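PDB 5LHF: N-(5'-phosphoribosyl)anthranilate isomerase from Thermococcus kodakarensis, which catalyses the isomerisation of N-(5-phospho-beta-D-ribosyl)anthranilate to 1-(2-carboxyphenylamino)-1-deoxy-D-ribulose 5-phosphate, the third of five steps from chorismate to L-tryptophan. Local coordinates for residues A[9-14]-A[53-58]; A[30-35]-A[39-44]. All blocks are in the same frame, centred on the assembly; numbering follows the deposited sequence.

Overall arrangement
Both contacts lie on the same side of the chain's centre, in a TIM barrel of eight parallel strands, around the second strand, 26-30, with their centres about 10 Å apart. Interaction 1 reaches past that strand, joining residues 9-14, which lead off strand 5-9, to strand 55-59. Interaction 2 falls between those segments in the chain and sits further from the chain's centre, about 15 Å against 11 Å. They touch directly: Val31 N is 3.0 Å from Val58 O, a probable backbone hydrogen bond just past strand 26-30, to strand 55-59, and Leu57 packs on Val31. The first three beta-alpha units thus meet around strand 26-30, interaction 2 lying where its loop leads into helix 41-50.

Interaction 1. Residues A[9-14]-A[53-58]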
ATOM      1  N   CYS A   9       0.421  -5.588   4.478  1.00 10.12           N
ATOM      2  CA  CYS A   9      -0.288  -6.004   3.275  1.00 11.12           C
ATOM      3  C   CYS A   9      -0.045  -7.484   3.000  1.00 15.08           C
ATOM      4  O   CYS A   9       0.934  -8.073   3.465  1.00 14.92           O
ATOM      5  CB  CYS A   9       0.160  -5.170   2.072  1.00 17.39           C
ATOM      6  SG  CYS A   9      -0.850  -5.447   0.586  1.00 21.47           S
ATOM      7  N   GLY A  10      -0.974  -8.084   2.256  1.00 10.89           N
ATOM      8  CA  GLY A  10      -0.765  -9.417   1.723  1.00 10.12           C
ATOM      9  C   GLY A  10      -1.136 -10.576   2.631  1.00 14.04           C
ATOM     10  O   GLY A  10      -0.435 -11.594   2.644  1.00 11.52           O
ATOM     11  N   VAL A  11      -2.207 -10.466   3.394  1.00 15.53           N
ATOM     12  CA  VAL A  11      -2.619 -11.606   4.207  1.00 12.66           C
ATOM     13  C   VAL A  11      -3.318 -12.617   3.314  1.00 16.08           C
ATOM     14  O   VAL A  11      -4.113 -12.255   2.432  1.00 12.83           O
ATOM     15  CB  VAL A  11      -3.508 -11.172   5.389  1.00 12.67           C
ATOM     16  CG1 VAL A  11      -2.692 -10.361   6.395  1.00 15.50           C
ATOM     17  CG2 VAL A  11      -4.717 -10.365   4.893  1.00 21.43           C
ATOM     18  N   LYS A  12      -2.995 -13.899   3.525  1.00 14.69           N
ATOM     19  CA  LYS A  12      -3.561 -14.993   2.747  1.00 14.98           C
ATOM     20  C   LYS A  12      -4.478 -15.897   3.555  1.00 16.47           C
ATOM     21  O   LYS A  12      -5.265 -16.641   2.960  1.00 16.24           O
ATOM     22  CB  LYS A  12      -2.447 -15.855   2.137  1.00 14.91           C
ATOM     23  CG  LYS A  12      -1.477 -15.079   1.266  1.00 17.62           C
ATOM     24  CD  LYS A  12      -1.256 -15.777  -0.055  1.00 27.94           C
ATOM     25  CE  LYS A  12      -0.284 -16.905   0.078  1.00 30.14           C
ATOM     26  NZ  LYS A  12       0.043 -17.519  -1.233  1.00 20.79           N
ATOM     27  N   THR A  13      -4.408 -15.854   4.883  1.00 12.14           N
ATOM     28  CA  THR A  13      -5.200 -16.766   5.700  1.00 12.27           C
ATOM     29  C   THR A  13      -5.843 -16.028   6.862  1.00 15.95           C
ATOM     30  O   THR A  13      -5.477 -14.900   7.204  1.00 10.42           O
ATOM     31  CB  THR A  13      -4.354 -17.914   6.255  1.00 15.63           C
ATOM     32  OG1 THR A  13      -3.326 -17.373   7.091  1.00 16.65           O
ATOM     33  CG2 THR A  13      -3.722 -18.713   5.127  1.00 17.37           C
ATOM     34  N   MET A  14      -6.810 -16.706   7.480  1.00 11.33           N
ATOM     35  CA  MET A  14      -7.423 -16.190   8.695  1.00  8.56           C
ATOM     36  C   MET A  14      -6.380 -16.023   9.795  1.00 10.27           C
ATOM     37  O   MET A  14      -6.419 -15.049  10.556  1.00 12.31           O
ATOM     38  CB  MET A  14      -8.539 -17.142   9.136  1.00 16.10           C
ATOM     39  CG  MET A  14      -8.061 -18.535   9.537  1.00 42.59           C
ATOM     40  SD  MET A  14      -9.394 -19.750   9.706  1.00 64.10           S
ATOM     41  CE  MET A  14     -10.092 -19.260  11.289  1.00 54.08           C
ATOM     42  N   ILE A  53     -10.298  -4.708  11.051  1.00 13.42           N
ATOM     43  CA  ILE A  53      -9.723  -3.415  10.657  1.00 11.35           C
ATOM     44  C   ILE A  53      -9.967  -3.211   9.162  1.00 15.13           C
ATOM     45  O   ILE A  53     -10.319  -4.170   8.458  1.00 11.92           O
ATOM     46  CB  ILE A  53      -8.216  -3.334  10.969  1.00 14.89           C
ATOM     47  CG1 ILE A  53      -7.432  -4.292  10.067  1.00 14.38           C
ATOM     48  CG2 ILE A  53      -7.941  -3.587  12.461  1.00 13.47           C
ATOM     49  CD1 ILE A  53      -5.926  -4.342  10.375  1.00 14.00           C
ATOM     50  N   PRO A  54      -9.780  -2.006   8.623  1.00 15.42           N
ATOM     51  CA  PRO A  54      -9.917  -1.831   7.172  1.00 13.64           C
ATOM     52  C   PRO A  54      -9.015  -2.797   6.418  1.00 15.50           C
ATOM     53  O   PRO A  54      -7.838  -2.964   6.751  1.00 14.77           O
ATOM     54  CB  PRO A  54      -9.499  -0.372   6.956  1.00 11.12           C
ATOM     55  CG  PRO A  54      -9.887   0.302   8.220  1.00 16.60           C
ATOM     56  CD  PRO A  54      -9.608  -0.711   9.317  1.00 13.46           C
ATOM     57  N   ILE A  55      -9.575  -3.466   5.414  1.00  9.90           N
ATOM     58  CA  ILE A  55      -8.794  -4.405   4.619  1.00  7.88           C
ATOM     59  C   ILE A  55      -8.929  -4.022   3.148  1.00 18.78           C
ATOM     60  O   ILE A  55     -10.038  -4.012   2.593  1.00 15.43           O
ATOM     61  CB  ILE A  55      -9.199  -5.868   4.875  1.00  9.33           C
ATOM     62  CG1 ILE A  55      -8.397  -6.820   3.970  1.00 17.81           C
ATOM     63  CG2 ILE A  55     -10.721  -6.074   4.760  1.00 14.51           C
ATOM     64  CD1 ILE A  55      -8.504  -8.279   4.382  1.00 16.06           C
ATOM     65  N   TYR A  56      -7.809  -3.674   2.528  1.00 10.61           N
ATOM     66  CA  TYR A  56      -7.821  -3.267   1.128  1.00  7.75           C
ATOM     67  C   TYR A  56      -7.851  -4.473   0.202  1.00  9.17           C
ATOM     68  O   TYR A  56      -7.100  -5.430   0.395  1.00  9.60           O
ATOM     69  CB  TYR A  56      -6.586  -2.408   0.830  1.00  8.40           C
ATOM     70  CG  TYR A  56      -6.695  -1.034   1.444  1.00 11.77           C
ATOM     71  CD1 TYR A  56      -6.387  -0.821   2.785  1.00  9.80           C
ATOM     72  CD2 TYR A  56      -7.118   0.040   0.683  1.00 10.33           C
ATOM     73  CE1 TYR A  56      -6.512   0.438   3.351  1.00 17.17           C
ATOM     74  CE2 TYR A  56      -7.243   1.282   1.218  1.00 12.53           C
ATOM     75  CZ  TYR A  56      -6.934   1.492   2.550  1.00 15.06           C
ATOM     76  OH  TYR A  56      -7.083   2.772   3.054  1.00 17.91           O
ATOM     77  N   LEU A  57      -8.717  -4.414  -0.811  1.00  6.51           N
ATOM     78  CA  LEU A  57      -8.629  -5.320  -1.955  1.00  8.10           C
ATOM     79  C   LEU A  57      -7.544  -4.770  -2.863  1.00 10.42           C
ATOM     80  O   LEU A  57      -7.734  -3.719  -3.486  1.00 11.79           O
ATOM     81  CB  LEU A  57      -9.968  -5.405  -2.685  1.00 10.21           C
ATOM     82  CG  LEU A  57     -10.114  -6.495  -3.759  1.00  9.93           C
ATOM     83  CD1 LEU A  57     -10.052  -7.898  -3.132  1.00 14.65           C
ATOM     84  CD2 LEU A  57     -11.419  -6.306  -4.543  1.00 14.02           C
ATOM     85  N   VAL A  58      -6.397  -5.449  -2.919  1.00  9.64           N
ATOM     86  CA  VAL A  58      -5.202  -4.929  -3.580  1.00  8.17           C
ATOM     87  C   VAL A  58      -5.051  -5.603  -4.937  1.00 11.15           C
ATOM     88  O   VAL A  58      -5.052  -6.840  -5.017  1.00  9.69           O
ATOM     89  CB  VAL A  58      -3.951  -5.185  -2.726  1.00  8.21           C
ATOM     90  CG1 VAL A  58      -2.728  -4.621  -3.417  1.00  7.60           C
ATOM     91  CG2 VAL A  58      -4.120  -4.631  -1.285  1.00  6.79           C
TER
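Around the first and third strands of the TIM barrel, Cys9 meets Val58, and Val11 of the loop that follows strand 5-9 meets Ile55, through side chains alone, with strand 26-30 running between the two segments. That intervening strand keeps the two backbones well apart: the nearest CA atoms, those of Cys9 and Tyr56, are 8.3 Å from each other. The contact is accordingly slight, with 107 Å² buried in all. Cys9 SG, anti to the backbone N (chi1 -171°), extends to within 3.9 Å of Val58 CG2. This methyl stands beside the backbone N of Val58 and is the branch turned to the sulfur, while CG1 is set further back at 4.5 Å from Cys9 SG. Both side chains are buried at the end of the barrel where the strands run out into the beta-alpha loops, the end that carries the active site in TIM-barrel enzymes. Val58 also leans on Val30 and Gln80 of the adjoining strands. Gly10, with its positive phi of 86°, bends the chain out of strand 5-9, and the next residue, Val11, packs at the start of strand 55-59 instead of its end. There Ile55, its chain fully extended through chi1 and chi2, sends CD1 to 4.4 Å from Val11 CG2, a looser apolar approach than the sulfur-methyl one. Both side chains also touch Thr27 of strand 26-30. The loop is held in place by backbone bonds from Gly10 and Val11 to Gly28, and Lys194 NZ and Ser185 OG both bond to Cys9 O.

Interaction 2. Residues A[30-35]-A[39-44]; sequences VVNSRS and VPLKTA
Val31 and the start of helix 41-50 form the compact half of this contact, which belongs to the second beta-alpha unit of the TIM barrel: strand 26-30 ends, the chain loops out, and the helix begins after Pro40 at its N-cap. Val31 CG1 enters the angle between the incoming chain and the first helical turn, 3.6 Å from Ala44 CB and as near to Val39 O. Its chi1 of -63° sets CG1 anti to the carbonyl carbon and aims it at the helix. Leu41 crosses Val31 at about a right angle, its CD2 3.9 Å from Val31 CG1 and almost as close to CB and CG2; Leu41 also packs against helix 64-74. Beside this apolar patch the base of the loop is fastened by one backbone bond, Val39 N to Val30 O at 3.0 Å. The first helical turn is closed by Ala44 N bonding to Pro40 O, and Thr43 OG1 is a ligand of a sodium ion.

Toward Asn32 the fit slackens and water takes over. With both phi and psi positive, Asn32 turns the chain away from the helix, and a water links the two segments: it accepts from Asn32 N at 2.9 Å and donates to Val39 O at 2.8 Å. Just beyond, Ser33 OG folds back to donate to Val31 O, lying above the carbonyl plane, and also bonds to Thr60 N. The exposed Asn32 side chain comes near Leu41 without close packing, its ND2 standing 4.2 Å from Leu41 CD2.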
ATOM      1  N   VAL A  30      -4.505  -9.583  -1.719  1.00 13.06           N
ATOM      2  CA  VAL A  30      -4.121  -9.384  -3.115  1.00  9.77           C
ATOM      3  C   VAL A  30      -4.913 -10.337  -4.006  1.00  9.63           C
ATOM      4  O   VAL A  30      -4.996 -11.539  -3.730  1.00 11.83           O
ATOM      5  CB  VAL A  30      -2.607  -9.585  -3.308  1.00  9.18           C
ATOM      6  CG1 VAL A  30      -2.230  -9.450  -4.799  1.00 10.58           C
ATOM      7  CG2 VAL A  30      -1.818  -8.595  -2.430  1.00 10.86           C
ATOM      8  N   VAL A  31      -5.502  -9.798  -5.073  1.00  8.50           N
ATOM      9  CA  VAL A  31      -6.240 -10.593  -6.049  1.00 13.22           C
ATOM     10  C   VAL A  31      -5.819 -10.174  -7.449  1.00 11.66           C
ATOM     11  O   VAL A  31      -5.359  -9.053  -7.675  1.00 11.92           O
ATOM     12  CB  VAL A  31      -7.779 -10.450  -5.901  1.00 13.42           C
ATOM     13  CG1 VAL A  31      -8.265 -10.961  -4.542  1.00 13.39           C
ATOM     14  CG2 VAL A  31      -8.233  -8.999  -6.158  1.00 12.80           C
ATOM     15  N   ASN A  32      -6.010 -11.092  -8.400  1.00 18.02           N
ATOM     16  CA  ASN A  32      -5.846 -10.808  -9.826  1.00 15.12           C
ATOM     17  C   ASN A  32      -4.608  -9.945 -10.090  1.00 14.23           C
ATOM     18  O   ASN A  32      -4.680  -8.868 -10.682  1.00 16.55           O
ATOM     19  CB  ASN A  32      -7.112 -10.146 -10.398  1.00 15.69           C
ATOM     20  CG  ASN A  32      -8.352 -11.054 -10.314  1.00 21.02           C
ATOM     21  OD1 ASN A  32      -8.241 -12.276 -10.355  1.00 19.55           O
ATOM     22  ND2 ASN A  32      -9.534 -10.449 -10.219  1.00 19.53           N
ATOM     23  N   SER A  33      -3.459 -10.425  -9.604  1.00 16.10           N
ATOM     24  CA  SER A  33      -2.188  -9.724  -9.750  1.00 14.35           C
ATOM     25  C   SER A  33      -1.058 -10.740  -9.836  1.00 18.68           C
ATOM     26  O   SER A  33      -1.171 -11.866  -9.340  1.00 23.36           O
ATOM     27  CB  SER A  33      -1.897  -8.784  -8.564  1.00 17.26           C
ATOM     28  OG  SER A  33      -2.954  -7.866  -8.332  1.00 16.38           O
ATOM     29  N   ARG A  34       0.045 -10.312 -10.460  1.00 26.15           N
ATOM     30  CA  ARG A  34       1.327 -10.998 -10.345  1.00 31.00           C
ATOM     31  C   ARG A  34       1.851 -10.877  -8.916  1.00 24.98           C
ATOM     32  O   ARG A  34       2.534  -9.898  -8.588  1.00 26.61           O
ATOM     33  CB  ARG A  34       2.348 -10.403 -11.325  1.00 26.40           C
ATOM     34  CG  ARG A  34       1.901 -10.397 -12.778  1.00 28.05           C
ATOM     35  CD  ARG A  34       2.827  -9.560 -13.664  1.00 28.05           C
ATOM     36  NE  ARG A  34       2.409  -9.667 -15.062  1.00 34.94           N
ATOM     37  CZ  ARG A  34       2.889  -8.919 -16.053  1.00 39.84           C
ATOM     38  NH1 ARG A  34       3.820  -7.997 -15.809  1.00 34.04           N
ATOM     39  NH2 ARG A  34       2.436  -9.099 -17.288  1.00 40.52           N
ATOM     40  N   SER A  35       1.541 -11.848  -8.059  1.00 20.94           N
ATOM     41  CA  SER A  35       1.937 -11.749  -6.658  1.00 19.23           C
ATOM     42  C   SER A  35       1.959 -13.129  -6.016  1.00 17.30           C
ATOM     43  O   SER A  35       1.059 -13.942  -6.248  1.00 17.97           O
ATOM     44  CB  SER A  35       0.980 -10.834  -5.888  1.00 11.20           C
ATOM     45  OG  SER A  35       1.182 -10.920  -4.488  1.00 14.37           O
ATOM     46  N   VAL A  39      -4.629 -14.524  -3.815  1.00 12.28           N
ATOM     47  CA  VAL A  39      -5.610 -15.531  -3.421  1.00 13.54           C
ATOM     48  C   VAL A  39      -6.798 -15.429  -4.365  1.00 10.89           C
ATOM     49  O   VAL A  39      -7.033 -14.354  -4.971  1.00 15.83           O
ATOM     50  CB  VAL A  39      -6.054 -15.369  -1.944  1.00 14.72           C
ATOM     51  CG1 VAL A  39      -4.876 -15.493  -0.971  1.00 13.65           C
ATOM     52  CG2 VAL A  39      -6.848 -14.058  -1.735  1.00 14.66           C
ATOM     53  N   PRO A  40      -7.569 -16.508  -4.524  1.00 11.69           N
ATOM     54  CA  PRO A  40      -8.822 -16.400  -5.289  1.00  9.79           C
ATOM     55  C   PRO A  40      -9.825 -15.429  -4.655  1.00  9.88           C
ATOM     56  O   PRO A  40      -9.806 -15.200  -3.444  1.00 12.79           O
ATOM     57  CB  PRO A  40      -9.362 -17.835  -5.302  1.00  9.81           C
ATOM     58  CG  PRO A  40      -8.228 -18.694  -4.816  1.00 10.14           C
ATOM     59  CD  PRO A  40      -7.347 -17.849  -3.983  1.00 11.82           C
ATOM     60  N   LEU A  41     -10.706 -14.887  -5.501  1.00 15.07           N
ATOM     61  CA  LEU A  41     -11.719 -13.925  -5.026  1.00 13.87           C
ATOM     62  C   LEU A  41     -12.537 -14.478  -3.870  1.00 13.55           C
ATOM     63  O   LEU A  41     -12.853 -13.746  -2.934  1.00 21.53           O
ATOM     64  CB  LEU A  41     -12.648 -13.512  -6.173  1.00 14.61           C
ATOM     65  CG  LEU A  41     -12.133 -12.536  -7.226  1.00 17.00           C
ATOM     66  CD1 LEU A  41     -13.257 -12.128  -8.179  1.00 19.49           C
ATOM     67  CD2 LEU A  41     -11.512 -11.313  -6.601  1.00 16.24           C
ATOM     68  N   LYS A  42     -12.938 -15.760  -3.931  1.00  9.83           N
ATOM     69  CA  LYS A  42     -13.728 -16.285  -2.821  1.00 10.41           C
ATOM     70  C   LYS A  42     -12.929 -16.263  -1.521  1.00 12.25           C
ATOM     71  O   LYS A  42     -13.480 -15.990  -0.442  1.00 17.54           O
ATOM     72  CB  LYS A  42     -14.201 -17.708  -3.126  1.00 16.50           C
ATOM     73  CG  LYS A  42     -15.096 -18.254  -2.053  1.00 30.60           C
ATOM     74  CD  LYS A  42     -15.175 -19.758  -2.107  1.00 47.52           C
ATOM     75  CE  LYS A  42     -16.576 -20.212  -1.834  1.00 55.48           C
ATOM     76  NZ  LYS A  42     -16.846 -20.335  -0.412  1.00 60.36           N
ATOM     77  N   THR A  43     -11.639 -16.583  -1.598  1.00 16.01           N
ATOM     78  CA  THR A  43     -10.815 -16.558  -0.395  1.00 20.67           C
ATOM     79  C   THR A  43     -10.689 -15.137   0.136  1.00 18.54           C
ATOM     80  O   THR A  43     -10.788 -14.908   1.348  1.00 19.83           O
ATOM     81  CB  THR A  43      -9.433 -17.155  -0.683  1.00 21.56           C
ATOM     82  OG1 THR A  43      -9.581 -18.500  -1.158  1.00 25.00           O
ATOM     83  CG2 THR A  43      -8.580 -17.161   0.571  1.00 19.69           C
ATOM     84  N   ALA A  44     -10.489 -14.168  -0.765  1.00 15.60           N
ATOM     85  CA  ALA A  44     -10.446 -12.767  -0.349  1.00 17.22           C
ATOM     86  C   ALA A  44     -11.778 -12.331   0.249  1.00 14.86           C
ATOM     87  O   ALA A  44     -11.815 -11.571   1.224  1.00 14.30           O
ATOM     88  CB  ALA A  44     -10.087 -11.875  -1.539  1.00 15.47           C
TER
HETATM   89  O   HOH W   1      -7.254 -13.554  -7.629  1.00 14.37           O